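Local coordinates for protein KLTH0A00704p (Lachancea thermotolerans, PDB 4J2G) that probably acts in autophagy as the HORMA domain of the Atg13 homologue, mediating recruitment of PI 3-kinase, at residues D19-F30 against T252-S260. The protein carries 1 engineered substitution. Sequence-based numbering, arbitrary orientation.
Sequences DKQLWELIDNFF and TKFGSLRIS
The rings of Trp23 and Phe254 stack face to face: the six-membered ring of Trp23 and the Phe254 ring have centroids 4.2 Å apart and planes inclined by 20°. The overlap is offset, with Trp23 CZ2 lying 3.5 Å from Phe254 CD1. On the opposite face of the Phe254 ring, CG of neighbouring Lys253 sits over the centre, so the ring is sandwiched. Leu22 meets its edge, CB lying in the ring plane 3.3 Å from Phe254 CE2, while Ile26 CD1 approaches obliquely, 3.8 Å from Phe254 CD2. Phe254 has CG anti to its carbonyl carbon (chi1 -40°), which directs the ring at the helix from a type I turn, Thr252 to Gly255, closed by Gly255 N bonding to Thr252 O. Replacing Phe254 by an alanine would probably leave the Trp23 face without its stacking partner and open a gap beside Leu22 and Ile26.

Apolar packing continues along the helix. Lys253 crosses Leu22 nearly at a right angle, its CD 3.6 Å from Leu22 CD2. Farther along, aliphatic groups pack on rings: Leu257 divides its methyls between two, CD1 near Phe29 CD2 and CD2 4.0 Å from Phe30 CE1. Ile259 CD1 reaches the Phe29 edge in plane, 3.9 Å from CE2.

No hydrogen bond crosses the interface; apolar contacts join helix 18-39 to strand 255-264 and the turn that precedes it. The axes of helix 19-30 and strand 255-260 run nearly parallel (8°), 11.4 Å apart at closest approach, and helix 158-177 adds Leu164 and Leu167 to the same core. Helices packed on an antiparallel sheet are characteristic of the HORMA fold, shared with Mad2.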
ATOM      1  N   ASP A  19     -19.532 -11.283 -20.948  1.00 76.46           N
ATOM      2  CA  ASP A  19     -19.040 -11.659 -19.624  1.00 94.37           C
ATOM      3  C   ASP A  19     -17.549 -11.957 -19.593  1.00 92.85           C
ATOM      4  O   ASP A  19     -16.913 -11.866 -18.537  1.00 97.77           O
ATOM      5  CB  ASP A  19     -19.848 -12.837 -19.069  1.00 92.08           C
ATOM      6  CG  ASP A  19     -21.353 -12.614 -19.189  1.00112.30           C
ATOM      7  OD1 ASP A  19     -21.803 -11.448 -19.065  1.00108.07           O
ATOM      8  OD2 ASP A  19     -22.088 -13.597 -19.424  1.00130.59           O
ATOM      9  N   LYS A  20     -16.991 -12.287 -20.751  1.00 88.59           N
ATOM     10  CA  LYS A  20     -15.564 -12.515 -20.842  1.00 81.06           C
ATOM     11  C   LYS A  20     -14.798 -11.219 -21.132  1.00 81.13           C
ATOM     12  O   LYS A  20     -13.628 -11.091 -20.763  1.00 71.57           O
ATOM     13  CB  LYS A  20     -15.244 -13.587 -21.878  1.00 80.45           C
ATOM     14  CG  LYS A  20     -15.450 -15.008 -21.394  1.00 93.17           C
ATOM     15  CD  LYS A  20     -15.076 -16.000 -22.496  1.00107.43           C
ATOM     16  CE  LYS A  20     -14.972 -17.439 -21.994  1.00105.08           C
ATOM     17  NZ  LYS A  20     -14.929 -18.424 -23.119  1.00 96.87           N
ATOM     18  N   GLN A  21     -15.436 -10.256 -21.791  1.00 76.22           N
ATOM     19  CA  GLN A  21     -14.725  -9.003 -22.026  1.00 88.63           C
ATOM     20  C   GLN A  21     -14.574  -8.279 -20.680  1.00 84.79           C
ATOM     21  O   GLN A  21     -13.494  -7.828 -20.328  1.00 76.86           O
ATOM     22  CB  GLN A  21     -15.423  -8.130 -23.075  1.00 94.68           C
ATOM     23  CG  GLN A  21     -15.206  -8.565 -24.528  1.00102.57           C
ATOM     24  CD  GLN A  21     -16.452  -9.174 -25.152  1.00109.31           C
ATOM     25  OE1 GLN A  21     -17.544  -8.628 -25.009  1.00112.13           O
ATOM     26  NE2 GLN A  21     -16.296 -10.307 -25.851  1.00104.21           N
ATOM     27  N   LEU A  22     -15.684  -8.235 -19.946  1.00 78.06           N
ATOM     28  CA  LEU A  22     -15.815  -7.632 -18.644  1.00 73.69           C
ATOM     29  C   LEU A  22     -14.790  -8.172 -17.651  1.00 76.53           C
ATOM     30  O   LEU A  22     -13.978  -7.404 -17.109  1.00 66.81           O
ATOM     31  CB  LEU A  22     -17.232  -7.844 -18.133  1.00 76.76           C
ATOM     32  CG  LEU A  22     -18.251  -6.703 -18.252  1.00 77.47           C
ATOM     33  CD1 LEU A  22     -18.080  -5.851 -19.498  1.00 81.86           C
ATOM     34  CD2 LEU A  22     -19.644  -7.286 -18.189  1.00 78.14           C
ATOM     35  N   TRP A  23     -14.789  -9.484 -17.437  1.00 64.61           N
ATOM     36  CA  TRP A  23     -13.708 -10.074 -16.664  1.00 72.48           C
ATOM     37  C   TRP A  23     -12.305  -9.738 -17.130  1.00 69.81           C
ATOM     38  O   TRP A  23     -11.452  -9.536 -16.289  1.00 62.70           O
ATOM     39  CB  TRP A  23     -13.877 -11.554 -16.432  1.00 68.42           C
ATOM     40  CG  TRP A  23     -14.631 -11.791 -15.206  1.00 87.38           C
ATOM     41  CD1 TRP A  23     -14.459 -11.164 -13.998  1.00 93.31           C
ATOM     42  CD2 TRP A  23     -15.677 -12.733 -15.029  1.00 97.85           C
ATOM     43  NE1 TRP A  23     -15.343 -11.666 -13.076  1.00105.89           N
ATOM     44  CE2 TRP A  23     -16.105 -12.633 -13.684  1.00109.35           C
ATOM     45  CE3 TRP A  23     -16.287 -13.675 -15.870  1.00121.13           C
ATOM     46  CZ2 TRP A  23     -17.125 -13.440 -13.158  1.00129.74           C
ATOM     47  CZ3 TRP A  23     -17.312 -14.477 -15.350  1.00149.52           C
ATOM     48  CH2 TRP A  23     -17.719 -14.353 -14.003  1.00147.74           C
ATOM     49  N   GLU A  24     -12.071  -9.610 -18.433  1.00 67.26           N
ATOM     50  CA  GLU A  24     -10.714  -9.270 -18.871  1.00 71.14           C
ATOM     51  C   GLU A  24     -10.332  -7.807 -18.612  1.00 67.29           C
ATOM     52  O   GLU A  24      -9.155  -7.483 -18.398  1.00 60.59           O
ATOM     53  CB  GLU A  24     -10.485  -9.593 -20.341  1.00 78.42           C
ATOM     54  CG  GLU A  24     -10.121 -11.036 -20.617  1.00 89.61           C
ATOM     55  CD  GLU A  24      -9.669 -11.258 -22.055  1.00114.06           C
ATOM     56  OE1 GLU A  24      -9.741 -12.422 -22.517  1.00108.79           O
ATOM     57  OE2 GLU A  24      -9.234 -10.272 -22.717  1.00119.30           O
ATOM     58  N   LEU A  25     -11.321  -6.925 -18.681  1.00 54.05           N
ATOM     59  CA  LEU A  25     -11.133  -5.548 -18.309  1.00 62.89           C
ATOM     60  C   LEU A  25     -10.739  -5.550 -16.798  1.00 62.61           C
ATOM     61  O   LEU A  25      -9.676  -5.077 -16.428  1.00 65.71           O
ATOM     62  CB  LEU A  25     -12.425  -4.787 -18.559  1.00 59.21           C
ATOM     63  CG  LEU A  25     -12.432  -3.522 -19.424  1.00 70.80           C
ATOM     64  CD1 LEU A  25     -11.463  -3.605 -20.603  1.00 70.24           C
ATOM     65  CD2 LEU A  25     -13.850  -3.205 -19.919  1.00 65.33           C
ATOM     66  N   ILE A  26     -11.573  -6.163 -15.965  1.00 62.22           N
ATOM     67  CA  ILE A  26     -11.335  -6.245 -14.552  1.00 59.38           C
ATOM     68  C   ILE A  26      -9.939  -6.742 -14.175  1.00 63.35           C
ATOM     69  O   ILE A  26      -9.179  -6.024 -13.500  1.00 63.81           O
ATOM     70  CB  ILE A  26     -12.453  -6.997 -13.834  1.00 55.39           C
ATOM     71  CG1 ILE A  26     -13.756  -6.207 -13.966  1.00 60.59           C
ATOM     72  CG2 ILE A  26     -12.127  -7.127 -12.336  1.00 54.63           C
ATOM     73  CD1 ILE A  26     -15.020  -7.034 -13.821  1.00 62.28           C
ATOM     74  N   ASP A  27      -9.593  -7.932 -14.635  1.00 57.35           N
ATOM     75  CA  ASP A  27      -8.304  -8.557 -14.321  1.00 55.95           C
ATOM     76  C   ASP A  27      -7.106  -7.694 -14.801  1.00 59.23           C
ATOM     77  O   ASP A  27      -6.049  -7.639 -14.139  1.00 51.61           O
ATOM     78  CB  ASP A  27      -8.256  -9.956 -14.921  1.00 53.98           C
ATOM     79  CG  ASP A  27      -6.935 -10.681 -14.672  1.00 59.09           C
ATOM     80  OD1 ASP A  27      -6.478 -10.891 -13.526  1.00 56.88           O
ATOM     81  OD2 ASP A  27      -6.345 -11.077 -15.666  1.00 72.17           O
ATOM     82  N   ASN A  28      -7.293  -7.000 -15.919  1.00 47.84           N
ATOM     83  CA  ASN A  28      -6.248  -6.190 -16.510  1.00 57.25           C
ATOM     84  C   ASN A  28      -6.039  -4.931 -15.664  1.00 61.43           C
ATOM     85  O   ASN A  28      -4.916  -4.435 -15.513  1.00 61.90           O
ATOM     86  CB  ASN A  28      -6.604  -5.767 -17.938  1.00 63.66           C
ATOM     87  CG  ASN A  28      -6.263  -6.824 -18.985  1.00 79.00           C
ATOM     88  OD1 ASN A  28      -5.479  -7.754 -18.758  1.00 78.18           O
ATOM     89  ND2 ASN A  28      -6.847  -6.665 -20.161  1.00 89.35           N
ATOM     90  N   PHE A  29      -7.129  -4.430 -15.107  1.00 50.16           N
ATOM     91  CA  PHE A  29      -7.036  -3.296 -14.258  1.00 52.53           C
ATOM     92  C   PHE A  29      -6.220  -3.650 -12.981  1.00 64.68           C
ATOM     93  O   PHE A  29      -5.269  -2.933 -12.598  1.00 56.70           O
ATOM     94  CB  PHE A  29      -8.399  -2.857 -13.852  1.00 51.87           C
ATOM     95  CG  PHE A  29      -8.357  -1.611 -13.109  1.00 60.09           C
ATOM     96  CD1 PHE A  29      -8.169  -0.395 -13.793  1.00 69.79           C
ATOM     97  CD2 PHE A  29      -8.396  -1.632 -11.728  1.00 63.86           C
ATOM     98  CE1 PHE A  29      -8.051   0.788 -13.102  1.00 64.60           C
ATOM     99  CE2 PHE A  29      -8.264  -0.455 -11.017  1.00 68.00           C
ATOM    100  CZ  PHE A  29      -8.080   0.749 -11.701  1.00 65.22           C
ATOM    101  N   PHE A  30      -6.607  -4.743 -12.326  1.00 59.02           N
ATOM    102  CA  PHE A  30      -5.885  -5.234 -11.147  1.00 61.07           C
ATOM    103  C   PHE A  30      -4.397  -5.238 -11.426  1.00 57.50           C
ATOM    104  O   PHE A  30      -3.631  -4.700 -10.637  1.00 49.77           O
ATOM    105  CB  PHE A  30      -6.265  -6.657 -10.819  1.00 52.26           C
ATOM    106  CG  PHE A  30      -7.387  -6.777  -9.873  1.00 51.10           C
ATOM    107  CD1 PHE A  30      -8.651  -6.229 -10.161  1.00 46.70           C
ATOM    108  CD2 PHE A  30      -7.190  -7.454  -8.678  1.00 46.53           C
ATOM    109  CE1 PHE A  30      -9.678  -6.372  -9.239  1.00 50.92           C
ATOM    110  CE2 PHE A  30      -8.198  -7.566  -7.742  1.00 43.68           C
ATOM    111  CZ  PHE A  30      -9.462  -7.067  -8.042  1.00 45.47           C
ATOM    112  N   THR A 252     -20.360  -2.984 -10.890  1.00 61.30           N
ATOM    113  CA  THR A 252     -20.395  -3.965 -11.970  1.00 72.18           C
ATOM    114  C   THR A 252     -21.290  -5.199 -11.674  1.00 81.21           C
ATOM    115  O   THR A 252     -21.542  -5.564 -10.504  1.00 71.44           O
ATOM    116  CB  THR A 252     -18.977  -4.435 -12.310  1.00 76.28           C
ATOM    117  OG1 THR A 252     -18.864  -4.554 -13.722  1.00 96.22           O
ATOM    118  CG2 THR A 252     -18.658  -5.777 -11.653  1.00 63.83           C
ATOM    119  N   LYS A 253     -21.755  -5.847 -12.744  1.00 83.21           N
ATOM    120  CA  LYS A 253     -22.651  -6.992 -12.612  1.00 84.43           C
ATOM    121  C   LYS A 253     -22.084  -8.123 -11.755  1.00 80.30           C
ATOM    122  O   LYS A 253     -22.818  -8.809 -11.034  1.00 80.48           O
ATOM    123  CB  LYS A 253     -23.074  -7.507 -13.982  1.00 98.02           C
ATOM    124  CG  LYS A 253     -21.956  -7.961 -14.905  1.00105.16           C
ATOM    125  CD  LYS A 253     -22.527  -8.287 -16.284  1.00109.52           C
ATOM    126  CE  LYS A 253     -23.241  -7.080 -16.893  1.00111.29           C
ATOM    127  NZ  LYS A 253     -24.368  -7.473 -17.790  1.00112.72           N
ATOM    128  N   PHE A 254     -20.778  -8.304 -11.826  1.00 74.31           N
ATOM    129  CA  PHE A 254     -20.096  -9.284 -10.976  1.00 83.15           C
ATOM    130  C   PHE A 254     -19.836  -8.798  -9.557  1.00 74.43           C
ATOM    131  O   PHE A 254     -19.321  -9.547  -8.743  1.00 72.81           O
ATOM    132  CB  PHE A 254     -18.781  -9.697 -11.601  1.00 77.29           C
ATOM    133  CG  PHE A 254     -18.860  -9.878 -13.079  1.00 91.32           C
ATOM    134  CD1 PHE A 254     -19.536 -10.975 -13.629  1.00 92.10           C
ATOM    135  CD2 PHE A 254     -18.278  -8.956 -13.930  1.00 91.54           C
ATOM    136  CE1 PHE A 254     -19.607 -11.156 -15.001  1.00 83.05           C
ATOM    137  CE2 PHE A 254     -18.347  -9.135 -15.302  1.00103.16           C
ATOM    138  CZ  PHE A 254     -19.008 -10.236 -15.837  1.00 92.58           C
ATOM    139  N   GLY A 255     -20.208  -7.556  -9.264  1.00 78.05           N
ATOM    140  CA  GLY A 255     -19.947  -6.977  -7.943  1.00 73.66           C
ATOM    141  C   GLY A 255     -19.333  -5.585  -8.007  1.00 77.94           C
ATOM    142  O   GLY A 255     -19.364  -4.896  -9.052  1.00 69.18           O
ATOM    143  N   SER A 256     -18.785  -5.141  -6.885  1.00 66.73           N
ATOM    144  CA  SER A 256     -18.184  -3.816  -6.870  1.00 63.19           C
ATOM    145  C   SER A 256     -16.663  -3.866  -6.871  1.00 55.67           C
ATOM    146  O   SER A 256     -16.021  -4.683  -6.157  1.00 48.73           O
ATOM    147  CB  SER A 256     -18.702  -3.021  -5.700  1.00 67.09           C
ATOM    148  OG  SER A 256     -20.043  -2.704  -5.938  1.00 81.35           O
ATOM    149  N   LEU A 257     -16.067  -3.029  -7.700  1.00 54.77           N
ATOM    150  CA  LEU A 257     -14.606  -2.927  -7.624  1.00 60.24           C
ATOM    151  C   LEU A 257     -14.225  -1.899  -6.541  1.00 60.90           C
ATOM    152  O   LEU A 257     -14.562  -0.742  -6.659  1.00 56.20           O
ATOM    153  CB  LEU A 257     -14.033  -2.610  -8.990  1.00 63.49           C
ATOM    154  CG  LEU A 257     -12.623  -3.087  -9.410  1.00 76.98           C
ATOM    155  CD1 LEU A 257     -12.251  -2.274 -10.639  1.00 81.48           C
ATOM    156  CD2 LEU A 257     -11.489  -2.953  -8.394  1.00 72.96           C
ATOM    157  N   ARG A 258     -13.574  -2.346  -5.467  1.00 47.91           N
ATOM    158  CA  ARG A 258     -13.274  -1.463  -4.307  1.00 48.26           C
ATOM    159  C   ARG A 258     -11.746  -1.404  -4.110  1.00 52.39           C
ATOM    160  O   ARG A 258     -11.091  -2.460  -3.981  1.00 50.08           O
ATOM    161  CB  ARG A 258     -13.871  -2.035  -2.998  1.00 56.01           C
ATOM    162  CG  ARG A 258     -15.392  -2.114  -2.941  1.00 61.65           C
ATOM    163  CD  ARG A 258     -15.923  -2.634  -1.620  1.00 61.62           C
ATOM    164  NE  ARG A 258     -17.384  -2.867  -1.608  1.00 82.54           N
ATOM    165  CZ  ARG A 258     -18.366  -1.943  -1.600  1.00 78.05           C
ATOM    166  NH1 ARG A 258     -18.128  -0.627  -1.610  1.00 74.45           N
ATOM    167  NH2 ARG A 258     -19.632  -2.351  -1.558  1.00 85.29           N
ATOM    168  N   ILE A 259     -11.199  -0.183  -4.113  1.00 54.91           N
ATOM    169  CA  ILE A 259      -9.794   0.109  -3.773  1.00 53.68           C
ATOM    170  C   ILE A 259      -9.735   0.955  -2.520  1.00 48.60           C
ATOM    171  O   ILE A 259     -10.379   1.983  -2.432  1.00 50.21           O
ATOM    172  CB  ILE A 259      -9.089   0.931  -4.881  1.00 47.59           C
ATOM    173  CG1 ILE A 259      -9.103   0.095  -6.157  1.00 53.27           C
ATOM    174  CG2 ILE A 259      -7.599   1.233  -4.458  1.00 43.75           C
ATOM    175  CD1 ILE A 259      -8.869   0.875  -7.420  1.00 57.36           C
ATOM    176  N   SER A 260      -8.966   0.530  -1.563  1.00 44.11           N
ATOM    177  CA  SER A 260      -8.713   1.342  -0.364  1.00 47.54           C
ATOM    178  C   SER A 260      -7.208   1.256   0.066  1.00 42.48           C
ATOM    179  O   SER A 260      -6.499   0.389  -0.396  1.00 40.58           O
ATOM    180  CB  SER A 260      -9.602   0.863   0.759  1.00 41.34           C
ATOM    181  OG  SER A 260      -9.210  -0.499   1.030  1.00 49.26           O
TER